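Local coordinates for protein putative tryptophan halogenase (PDB 6Y1W) that is probably a flavin-dependent halogenase that uses reduced FAD and oxygen to halogenate an aromatic substrate, at residues A[287-291]-A[292-296]. Sequence-based numbering, arbitrary orientation.
Sequences IVYSS and RYTDQ. With BUD ((2S,3S)-butane-2,3-diol), chain I.
Y289 reaches from the end of strand 283-289 across the turn to T294 and Q296, and its side chain is worth following outward. Y289 CB sits 3.5 Å from C4 of the bound butanediol. The ring is tucked in over its own backbone (chi1 65°), which brings it to the T294 side. There Y289 CD2 receives the methyl of T294, 3.4 Å from T294 CG2, the two side chains crossing at about a right angle; Y289 CE2 passes more loosely by the carbonyl oxygen of D295. At the tip, Y289 OH lies 3.4 Å from Q296 CB.

The turn itself closes on S290. Its carbonyl O takes a good bond from Y293 N (3.0 Å, 159°), the donor standing above the carbonyl plane, and a weak one from T294 N. S290 OG, which also bonds to F245 O, accepts R292 N at 3.3 Å and lies in the plane of the Y293 ring, at its edge. Past the turn, D295 is the N-cap of helix 296-306, its side chain capping a backbone N there, and D295 OD1 bonds S298 OG.

The diol, away from the predicted flavin and tryptophan sites, is hydrogen-bonded to D269 OD2 and A271 N. Y289 CB and I287 CD1 present carbon to its C4, while T294 turns OG1 toward C1, a short approach. Polar bonds on S290 thus fold the turn, and a water 2.7 Å from Y289 OH donates to Q296 OE1, tying phenol to amide.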
loop_
_atom_site.group_PDB
_atom_site.type_symbol
_atom_site.label_atom_id
_atom_site.label_comp_id
_atom_site.label_asym_id
_atom_site.label_seq_id
_atom_site.Cartn_x
_atom_site.Cartn_y
_atom_site.Cartn_z
ATOM N N ILE A 287 -19.483 -29.247 0.845
ATOM C CA ILE A 287 -20.505 -28.334 1.346
ATOM C C ILE A 287 -19.971 -27.793 2.662
ATOM O O ILE A 287 -19.427 -28.543 3.484
ATOM C CB ILE A 287 -21.900 -28.995 1.485
ATOM C CG1 ILE A 287 -22.914 -27.947 1.968
ATOM C CG2 ILE A 287 -21.913 -30.230 2.435
ATOM C CD1 ILE A 287 -24.371 -28.345 1.643
ATOM N N VAL A 288 -20.053 -26.480 2.806
ATOM C CA VAL A 288 -19.612 -25.758 3.986
ATOM C C VAL A 288 -20.877 -25.304 4.681
ATOM O O VAL A 288 -21.706 -24.665 4.045
ATOM C CB VAL A 288 -18.776 -24.544 3.560
ATOM C CG1 VAL A 288 -18.532 -23.598 4.753
ATOM C CG2 VAL A 288 -17.442 -25.000 2.907
ATOM N N TYR A 289 -21.036 -25.617 5.963
ATOM C CA TYR A 289 -22.314 -25.285 6.592
ATOM C C TYR A 289 -22.136 -25.017 8.080
ATOM O O TYR A 289 -21.060 -25.188 8.646
ATOM C CB TYR A 289 -23.344 -26.417 6.373
ATOM C CG TYR A 289 -22.977 -27.724 7.038
ATOM C CD1 TYR A 289 -22.103 -28.646 6.424
ATOM C CD2 TYR A 289 -23.547 -28.090 8.253
ATOM C CE1 TYR A 289 -21.768 -29.860 7.027
ATOM C CE2 TYR A 289 -23.225 -29.297 8.862
ATOM C CZ TYR A 289 -22.353 -30.175 8.262
ATOM O OH TYR A 289 -22.084 -31.332 8.931
ATOM N N SER A 290 -23.227 -24.566 8.709
ATOM C CA SER A 290 -23.230 -24.233 10.131
ATOM C C SER A 290 -24.032 -25.270 10.899
ATOM O O SER A 290 -25.243 -25.414 10.666
ATOM C CB SER A 290 -23.832 -22.854 10.382
ATOM O OG SER A 290 -23.888 -22.633 11.794
ATOM N N SER A 291 -23.367 -25.915 11.858
ATOM C CA SER A 291 -23.995 -26.914 12.714
ATOM C C SER A 291 -25.085 -26.307 13.584
ATOM O O SER A 291 -25.925 -27.042 14.111
ATOM C CB SER A 291 -22.946 -27.605 13.598
ATOM O OG SER A 291 -22.449 -26.777 14.663
ATOM N N ARG A 292 -25.091 -24.993 13.744
ATOM C CA ARG A 292 -26.130 -24.334 14.521
ATOM C C ARG A 292 -27.409 -24.128 13.722
ATOM O O ARG A 292 -28.451 -23.825 14.311
ATOM C CB ARG A 292 -25.587 -23.007 15.057
ATOM C CG ARG A 292 -24.303 -23.232 15.853
ATOM C CD ARG A 292 -23.868 -21.986 16.567
ATOM N NE ARG A 292 -23.535 -20.942 15.611
ATOM C CZ ARG A 292 -24.316 -19.900 15.350
ATOM N NH1 ARG A 292 -25.479 -19.757 15.982
ATOM N NH2 ARG A 292 -23.933 -19.001 14.456
ATOM N N TYR A 293 -27.366 -24.324 12.409
ATOM C CA TYR A 293 -28.529 -24.128 11.555
ATOM C C TYR A 293 -28.983 -25.374 10.822
ATOM O O TYR A 293 -30.068 -25.359 10.234
ATOM C CB TYR A 293 -28.254 -23.024 10.525
ATOM C CG TYR A 293 -28.167 -21.659 11.132
ATOM C CD1 TYR A 293 -26.949 -21.170 11.631
ATOM C CD2 TYR A 293 -29.274 -20.820 11.170
ATOM C CE1 TYR A 293 -26.860 -19.929 12.163
ATOM C CE2 TYR A 293 -29.188 -19.534 11.715
ATOM C CZ TYR A 293 -27.970 -19.098 12.207
ATOM O OH TYR A 293 -27.869 -17.857 12.762
ATOM N N THR A 294 -28.156 -26.401 10.751
ATOM C CA THR A 294 -28.514 -27.614 10.035
ATOM C C THR A 294 -27.677 -28.748 10.594
ATOM O O THR A 294 -26.788 -28.523 11.414
ATOM C CB THR A 294 -28.316 -27.451 8.532
ATOM O OG1 THR A 294 -29.115 -28.435 7.860
ATOM C CG2 THR A 294 -26.886 -27.679 8.195
ATOM N N ASP A 295 -27.972 -29.976 10.157
ATOM C CA ASP A 295 -27.229 -31.129 10.653
ATOM C C ASP A 295 -26.505 -31.822 9.497
ATOM O O ASP A 295 -26.730 -31.518 8.326
ATOM C CB ASP A 295 -28.142 -32.103 11.410
ATOM C CG ASP A 295 -29.078 -32.889 10.501
ATOM O OD1 ASP A 295 -29.421 -32.433 9.396
ATOM O OD2 ASP A 295 -29.504 -33.979 10.933
ATOM N N GLN A 296 -25.588 -32.724 9.853
ATOM C CA GLN A 296 -24.745 -33.372 8.845
ATOM C C GLN A 296 -25.568 -34.150 7.827
ATOM O O GLN A 296 -25.310 -34.088 6.617
ATOM C CB GLN A 296 -23.733 -34.289 9.531
ATOM C CG GLN A 296 -22.840 -34.992 8.535
ATOM C CD GLN A 296 -21.864 -35.918 9.197
ATOM O OE1 GLN A 296 -20.696 -35.592 9.335
ATOM N NE2 GLN A 296 -22.338 -37.084 9.608
HETATM C C1 BUD I . -28.419 -28.718 5.055
HETATM O O1 BUD I . -29.919 -27.168 4.101
HETATM C C2 BUD I . -28.656 -27.267 4.687
HETATM O O2 BUD I . -27.966 -25.680 3.041
HETATM C C3 BUD I . -27.587 -26.860 3.668
HETATM C C4 BUD I . -26.269 -26.592 4.391
HETATM O O HOH W 1 -19.892 -32.838 8.452
#